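Local atomic coordinates of cytosolic phospholipase A2 delta (Homo sapiens, PDB entry 5IZ5), a protein that hydrolyses glycerophospholipids at the sn-2 position in a calcium-dependent way, releasing a fatty acid with a preference for linoleic acid. Residues B[190-193]-B[199-202]; B[481-486]-B[494-499]; B[531-536]-B[601-606]. The protein carries 3 engineered substitutions. One frame throughout, in Å; residues are numbered along the deposited sequence.

In the fold
The three contacts lie in series along the chain. Interaction 1 is far from the other two, its centre about 34 Å from each of theirs, in the C2-like part of the protein. It is partly buried and joins two neighbouring strands of one hairpin, mostly by backbone hydrogen bonds. Interactions 2 and 3 are buried in the catalytic region, with nearest atoms about 6 Å apart. Interaction 2 joins strand 482-487 to strand 492-494 and the turn after it, through a buried carboxylate, a lysine and aromatic rings. Interaction 3 joins pieces distant in sequence beside the active site. No hydrogen bond crosses it; it is held by van der Waals contact and by shared partners.

Interaction 1 (B[190-193]-B[199-202]); sequences ELVL and DTQT
Leu191 O takes two hydrogens from the facing strand. Gln201 N donates to it at 2.8 Å, and Thr200 CA adds a CA-H...O contact at 3.3 Å. This is a beta hairpin of strands 188-193 and 200-204, in a region assigned to the C2 family and consistent with a second C2 domain. Leu191 N returns the bond to Gln201 O at 2.8 Å, so Leu191 and Gln201 form an antiparallel hydrogen-bonded pair. Two residues nearer the turn, Leu193 N donates to Asp199 O over 2.8 Å.

Val192 and Thr200 are a non-hydrogen-bonded pair. Their side chains lie side by side on the same face as Glu190 and Thr202, pointing the same way. Val192 CG1 is 3.9 Å from Thr200 OG1. The hydroxyl stands beside its own backbone N (chi1 -61°), where it can reach the carboxylate of Asp199. An alanine here would take away OG1 and CG2, and would probably leave Asp199 OD1 without its hydroxyl partner and a gap beside the Val192 methyls.

The other face carries Leu191 and Gln201. Leu191 is buried against Phe211, Phe213 and Val170. Gln201 turns its amide away from strand 188-193, and its NE2 bonds to the backbone oxygen of Arg212. On the far side of strand 188-193, backbone bonds link Glu190 to Arg226 and Val192 to Ser224. Near the turn, Thr200 OG1 donates to Asp199 OD1 at 3.1 Å, coming from above the carboxylate plane, 61° out of it.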
# COMPACT_ATOMS: atom_id res chain seq x y z
N GLU B 190 16.08 -20.20 26.38
CA GLU B 190 16.14 -18.91 25.67
C GLU B 190 17.26 -18.92 24.63
O GLU B 190 18.43 -19.09 24.99
CB GLU B 190 16.35 -17.75 26.65
CG GLU B 190 16.67 -16.43 25.97
CD GLU B 190 16.82 -15.27 26.94
OE1 GLU B 190 15.79 -14.70 27.36
OE2 GLU B 190 17.97 -14.91 27.26
N LEU B 191 16.88 -18.74 23.37
CA LEU B 191 17.82 -18.65 22.25
C LEU B 191 17.85 -17.22 21.70
O LEU B 191 16.80 -16.65 21.40
CB LEU B 191 17.42 -19.60 21.13
CG LEU B 191 17.32 -21.08 21.48
CD1 LEU B 191 16.68 -21.84 20.33
CD2 LEU B 191 18.70 -21.65 21.80
N VAL B 192 19.05 -16.66 21.58
CA VAL B 192 19.21 -15.30 21.09
C VAL B 192 20.19 -15.29 19.93
O VAL B 192 21.28 -15.86 20.02
CB VAL B 192 19.75 -14.36 22.19
CG1 VAL B 192 19.77 -12.92 21.70
CG2 VAL B 192 18.91 -14.48 23.45
N LEU B 193 19.79 -14.64 18.84
CA LEU B 193 20.64 -14.46 17.68
C LEU B 193 20.50 -13.01 17.22
O LEU B 193 19.62 -12.69 16.41
CB LEU B 193 20.26 -15.46 16.58
CG LEU B 193 20.96 -15.47 15.21
CD1 LEU B 193 22.32 -14.81 15.20
CD2 LEU B 193 21.04 -16.88 14.66
N ASP B 199 15.25 -12.66 16.35
CA ASP B 199 16.02 -12.05 17.44
C ASP B 199 16.14 -12.96 18.67
O ASP B 199 17.23 -13.46 18.97
CB ASP B 199 15.46 -10.68 17.85
CG ASP B 199 16.32 -9.99 18.87
OD1 ASP B 199 15.88 -9.83 20.02
OD2 ASP B 199 17.46 -9.64 18.54
N THR B 200 15.02 -13.19 19.35
CA THR B 200 14.98 -14.01 20.55
C THR B 200 13.81 -14.97 20.47
O THR B 200 12.72 -14.57 20.09
CB THR B 200 14.82 -13.14 21.81
OG1 THR B 200 15.93 -12.25 21.91
CG2 THR B 200 14.74 -14.00 23.08
N GLN B 201 14.05 -16.22 20.83
CA GLN B 201 12.99 -17.21 20.91
C GLN B 201 13.10 -17.98 22.22
O GLN B 201 14.19 -18.44 22.60
CB GLN B 201 13.05 -18.17 19.72
CG GLN B 201 12.74 -17.49 18.39
CD GLN B 201 12.73 -18.46 17.22
OE1 GLN B 201 11.89 -19.35 17.15
NE2 GLN B 201 13.66 -18.28 16.29
N THR B 202 11.98 -18.09 22.93
CA THR B 202 11.94 -18.78 24.21
C THR B 202 10.91 -19.88 24.17
O THR B 202 9.98 -19.85 23.37
CB THR B 202 11.56 -17.84 25.36
OG1 THR B 202 10.20 -17.42 25.20
CG2 THR B 202 12.47 -16.63 25.38

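Interaction 2 (B[481-486]-B[494-499]); sequences FKEWVE and FLKYGA
Glu483 OE1 accepts from two side chains of the 494-499 turn. Lys496 NZ forms a salt bridge with Glu483 OE1 at 2.8 Å and meets the anti lone pair of that oxygen. Tyr497 OH also donates to Glu483 OE1, but the modelled 2.4 Å is doubtfully short. The Glu483 chain runs extended beyond CG. Lys496 is bent (chi2 -148°, chi3 -81°), which brings NZ back to the carboxylate. The carboxylate plane stands nearly perpendicular to the Tyr497 ring, with OE1 at the ring edge.

Val485 and Phe494 pair as an antiparallel bridge in the mixed sheet of the catalytic domain. The Trp484 side chain is about 8 Å from that of Asp651, by similarity the proton acceptor. Val485 CG2, beside its backbone N, sits over one face of the Phe494 ring, 3.9 Å from its centroid in a CH-pi contact. Leu495 CD1 meets Trp484 CB at 4.0 Å. Water 1 links Trp484 O to Lys496 N. Phe494 faces both Gly498 and Ala499, a G1 beta bulge.

Lys496 NZ also pairs with Asp634, and Glu483 OE2 bonds to Thr641 and Asn470. The buried carboxylate thus has partners on both oxygens, and the lysine between two acids is likely to stay charged.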
# COMPACT_ATOMS: atom_id res chain seq x y z
N PHE B 481 3.78 12.47 3.05
CA PHE B 481 4.47 11.26 2.58
C PHE B 481 3.43 10.24 2.17
O PHE B 481 2.58 9.86 2.98
CB PHE B 481 5.32 10.68 3.70
CG PHE B 481 6.01 9.38 3.34
CD1 PHE B 481 5.38 8.16 3.55
CD2 PHE B 481 7.30 9.37 2.81
CE1 PHE B 481 6.01 6.97 3.23
CE2 PHE B 481 7.93 8.18 2.49
CZ PHE B 481 7.28 6.98 2.70
N LYS B 482 3.50 9.77 0.93
CA LYS B 482 2.45 8.89 0.41
C LYS B 482 2.96 8.09 -0.78
O LYS B 482 3.55 8.64 -1.70
CB LYS B 482 1.23 9.72 0.01
CG LYS B 482 1.53 10.86 -0.95
CD LYS B 482 0.27 11.66 -1.20
CE LYS B 482 0.26 12.32 -2.57
NZ LYS B 482 -1.12 12.37 -3.13
N GLU B 483 2.71 6.79 -0.73
CA GLU B 483 3.19 5.81 -1.72
C GLU B 483 2.02 5.02 -2.27
O GLU B 483 1.20 4.49 -1.52
CB GLU B 483 4.18 4.85 -1.06
CG GLU B 483 5.35 5.58 -0.41
CD GLU B 483 6.24 4.66 0.41
OE1 GLU B 483 7.47 4.75 0.26
OE2 GLU B 483 5.71 3.86 1.22
N TRP B 484 1.94 4.94 -3.60
CA TRP B 484 0.85 4.22 -4.24
C TRP B 484 1.06 2.72 -4.13
O TRP B 484 2.14 2.21 -4.46
CB TRP B 484 0.70 4.65 -5.71
CG TRP B 484 0.27 6.08 -5.85
CD1 TRP B 484 1.08 7.16 -6.07
CD2 TRP B 484 -1.06 6.59 -5.76
NE1 TRP B 484 0.32 8.31 -6.12
CE2 TRP B 484 -1.00 7.99 -5.93
CE3 TRP B 484 -2.31 6.00 -5.54
CZ2 TRP B 484 -2.13 8.81 -5.90
CZ3 TRP B 484 -3.44 6.82 -5.51
CH2 TRP B 484 -3.35 8.21 -5.69
N VAL B 485 0.05 2.03 -3.62
CA VAL B 485 0.02 0.58 -3.57
C VAL B 485 -1.12 0.09 -4.47
O VAL B 485 -2.30 0.34 -4.23
CB VAL B 485 -0.18 0.04 -2.14
CG1 VAL B 485 -0.25 -1.47 -2.16
CG2 VAL B 485 0.96 0.51 -1.24
N GLU B 486 -0.73 -0.63 -5.51
CA GLU B 486 -1.66 -1.13 -6.51
C GLU B 486 -2.06 -2.57 -6.20
O GLU B 486 -1.20 -3.38 -5.84
CB GLU B 486 -0.96 -1.05 -7.86
CG GLU B 486 -1.60 -1.83 -8.98
CD GLU B 486 -0.80 -1.68 -10.26
OE1 GLU B 486 -0.93 -0.62 -10.90
OE2 GLU B 486 -0.03 -2.61 -10.60
N PHE B 494 4.12 -2.00 -4.57
CA PHE B 494 4.49 -0.60 -4.59
C PHE B 494 5.04 -0.25 -5.95
O PHE B 494 6.04 -0.83 -6.38
CB PHE B 494 5.60 -0.33 -3.56
CG PHE B 494 5.13 -0.34 -2.15
CD1 PHE B 494 4.95 0.86 -1.47
CD2 PHE B 494 4.92 -1.53 -1.46
CE1 PHE B 494 4.55 0.87 -0.16
CE2 PHE B 494 4.51 -1.53 -0.14
CZ PHE B 494 4.32 -0.32 0.51
N LEU B 495 4.42 0.73 -6.61
CA LEU B 495 4.93 1.25 -7.87
C LEU B 495 6.34 1.87 -7.70
O LEU B 495 7.23 1.64 -8.50
CB LEU B 495 3.94 2.27 -8.46
CG LEU B 495 2.54 1.76 -8.82
CD1 LEU B 495 1.62 2.90 -9.24
CD2 LEU B 495 2.59 0.69 -9.91
N LYS B 496 6.55 2.61 -6.61
CA LYS B 496 7.84 3.26 -6.35
C LYS B 496 9.02 2.27 -6.18
O LYS B 496 10.13 2.54 -6.65
CB LYS B 496 7.72 4.13 -5.09
CG LYS B 496 8.93 5.00 -4.74
CD LYS B 496 9.07 5.19 -3.23
CE LYS B 496 8.17 6.27 -2.68
NZ LYS B 496 8.63 6.68 -1.33
N TYR B 497 8.79 1.14 -5.52
CA TYR B 497 9.88 0.21 -5.18
C TYR B 497 9.99 -0.99 -6.13
O TYR B 497 10.94 -1.79 -6.03
CB TYR B 497 9.71 -0.31 -3.75
CG TYR B 497 9.69 0.75 -2.67
CD1 TYR B 497 10.83 1.45 -2.32
CD2 TYR B 497 8.53 1.02 -1.97
CE1 TYR B 497 10.81 2.42 -1.32
CE2 TYR B 497 8.49 1.98 -0.97
CZ TYR B 497 9.63 2.67 -0.65
OH TYR B 497 9.60 3.62 0.34
N GLY B 498 9.03 -1.13 -7.04
CA GLY B 498 9.03 -2.24 -7.98
C GLY B 498 9.00 -3.59 -7.28
O GLY B 498 9.76 -4.49 -7.63
N ALA B 499 8.11 -3.73 -6.31
CA ALA B 499 8.10 -4.89 -5.44
C ALA B 499 6.67 -5.32 -5.17
O ALA B 499 5.86 -4.52 -4.71
CB ALA B 499 8.82 -4.57 -4.13
O HOH W 1 4.46 3.13 -4.47

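Interaction 3 (B[531-536]-B[601-606]); sequences WSNIFS and PLHQRS
The contact flanks the active site of the patatin-like phospholipase domain, where Ser365 is the nucleophile and Asp651, by similarity, the proton acceptor. Asn533 and Ser536, at the start of helix 534-543, meet Leu602 and His603 of a long loop. Asn533 occupies the N-cap position of that helix, just after helix 524-531 ends. Its side chain makes no capping bond. OD1 accepts from Asp651 N and ND2 donates to Leu649 O, which is consistent with Asn533 positioning the backbone around Asp651.

Its CG lies between the backbone N and the carbonyl carbon (chi1 72°), the crowded position. The CB bond points toward the loop, and Asn533 ND2 comes within 3.6 Å of His603 ND1. The two side chains cross at about a right angle, with amide and imidazole planes 35° apart. No hydrogen bond joins them. Tyr654 ties the pair together from outside: its ring meets that of His603 edge-to-face, and its OH bonds to Asn533 O.

Asn533 O also accepts from Ser536 N at 2.9 Å, within the first turn of the helix. Ser536 faces the loop backbone, with CB 3.7 Å from Leu602 O. Ser536 also touches Phe428 and Val429 of helix 428-441. Leu602 also packs on its own neighbour, its CB lying over one face of the His603 ring. Its CG stands beside the backbone N (chi1 -84°), and the branch beyond reaches the helix: Leu602 CD2 rests 3.3 Å from Ser536 O.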
# COMPACT_ATOMS: atom_id res chain seq x y z
N TRP B 531 -9.81 0.15 0.61
CA TRP B 531 -9.95 0.98 -0.59
C TRP B 531 -10.90 2.16 -0.36
O TRP B 531 -10.71 3.22 -0.93
CB TRP B 531 -10.44 0.14 -1.77
CG TRP B 531 -9.47 -0.95 -2.16
CD1 TRP B 531 -8.11 -0.92 -2.06
CD2 TRP B 531 -9.80 -2.22 -2.74
NE1 TRP B 531 -7.57 -2.08 -2.52
CE2 TRP B 531 -8.58 -2.90 -2.95
CE3 TRP B 531 -11.00 -2.84 -3.09
CZ2 TRP B 531 -8.53 -4.18 -3.50
CZ3 TRP B 531 -10.95 -4.12 -3.63
CH2 TRP B 531 -9.73 -4.77 -3.83
N SER B 532 -11.93 1.94 0.46
CA SER B 532 -12.92 2.95 0.75
C SER B 532 -12.90 3.40 2.22
O SER B 532 -13.95 3.78 2.76
CB SER B 532 -14.32 2.44 0.36
OG SER B 532 -14.71 1.32 1.14
N ASN B 533 -11.73 3.34 2.87
CA ASN B 533 -11.65 3.69 4.30
C ASN B 533 -11.77 5.18 4.66
O ASN B 533 -11.65 5.55 5.83
CB ASN B 533 -10.46 3.02 5.04
CG ASN B 533 -9.10 3.58 4.68
OD1 ASN B 533 -8.96 4.62 4.04
ND2 ASN B 533 -8.05 2.87 5.11
N ILE B 534 -12.05 6.02 3.67
CA ILE B 534 -12.55 7.37 3.97
C ILE B 534 -13.77 7.25 4.90
O ILE B 534 -14.00 8.09 5.76
CB ILE B 534 -12.91 8.17 2.69
CG1 ILE B 534 -13.15 9.65 3.01
CG2 ILE B 534 -14.14 7.59 1.99
CD1 ILE B 534 -11.88 10.42 3.26
N PHE B 535 -14.52 6.16 4.74
CA PHE B 535 -15.69 5.93 5.59
C PHE B 535 -15.35 5.62 7.05
O PHE B 535 -16.19 5.83 7.92
CB PHE B 535 -16.58 4.83 5.02
CG PHE B 535 -17.39 5.25 3.82
CD1 PHE B 535 -18.72 5.64 3.93
CD2 PHE B 535 -16.80 5.26 2.58
CE1 PHE B 535 -19.43 6.03 2.80
CE2 PHE B 535 -17.49 5.65 1.46
CZ PHE B 535 -18.82 6.04 1.57
N SER B 536 -14.15 5.10 7.31
CA SER B 536 -13.65 4.94 8.68
C SER B 536 -13.52 6.29 9.35
O SER B 536 -13.84 6.44 10.52
CB SER B 536 -12.29 4.24 8.71
OG SER B 536 -12.37 2.96 8.12
N PRO B 601 -7.21 2.43 16.13
CA PRO B 601 -6.76 3.15 14.94
C PRO B 601 -7.79 3.14 13.81
O PRO B 601 -8.64 2.26 13.74
CB PRO B 601 -5.48 2.42 14.52
CG PRO B 601 -5.46 1.15 15.28
CD PRO B 601 -6.31 1.32 16.49
N LEU B 602 -7.69 4.15 12.95
CA LEU B 602 -8.60 4.30 11.83
C LEU B 602 -8.30 3.29 10.73
O LEU B 602 -9.22 2.78 10.09
CB LEU B 602 -8.48 5.71 11.25
CG LEU B 602 -9.30 6.80 11.94
CD1 LEU B 602 -8.96 8.16 11.33
CD2 LEU B 602 -10.80 6.53 11.89
N HIS B 603 -7.01 3.03 10.53
CA HIS B 603 -6.51 2.31 9.38
C HIS B 603 -5.98 0.92 9.73
O HIS B 603 -5.55 0.68 10.85
CB HIS B 603 -5.40 3.13 8.74
CG HIS B 603 -5.81 4.54 8.45
ND1 HIS B 603 -7.04 4.87 7.92
CD2 HIS B 603 -5.16 5.71 8.64
CE1 HIS B 603 -7.13 6.18 7.79
NE2 HIS B 603 -6.00 6.71 8.22
N GLN B 604 -6.04 0.02 8.76
CA GLN B 604 -5.50 -1.34 8.92
C GLN B 604 -4.00 -1.27 9.21
O GLN B 604 -3.29 -0.39 8.71
CB GLN B 604 -5.80 -2.19 7.67
CG GLN B 604 -5.58 -3.67 7.82
CD GLN B 604 -6.65 -4.30 8.68
OE1 GLN B 604 -6.59 -4.22 9.91
NE2 GLN B 604 -7.64 -4.92 8.05
N ARG B 605 -3.51 -2.17 10.05
CA ARG B 605 -2.07 -2.26 10.32
C ARG B 605 -1.45 -3.48 9.64
O ARG B 605 -1.00 -4.43 10.27
CB ARG B 605 -1.81 -2.22 11.82
CG ARG B 605 -2.00 -0.82 12.37
CD ARG B 605 -1.92 -0.77 13.88
NE ARG B 605 -1.95 0.61 14.37
CZ ARG B 605 -1.68 0.97 15.63
NH1 ARG B 605 -1.37 0.06 16.54
NH2 ARG B 605 -1.73 2.25 15.98
N SER B 606 -1.39 -3.40 8.32
CA SER B 606 -1.01 -4.55 7.50
C SER B 606 0.48 -4.84 7.62
O SER B 606 1.29 -3.92 7.55
CB SER B 606 -1.36 -4.30 6.05
OG SER B 606 -2.77 -4.22 5.90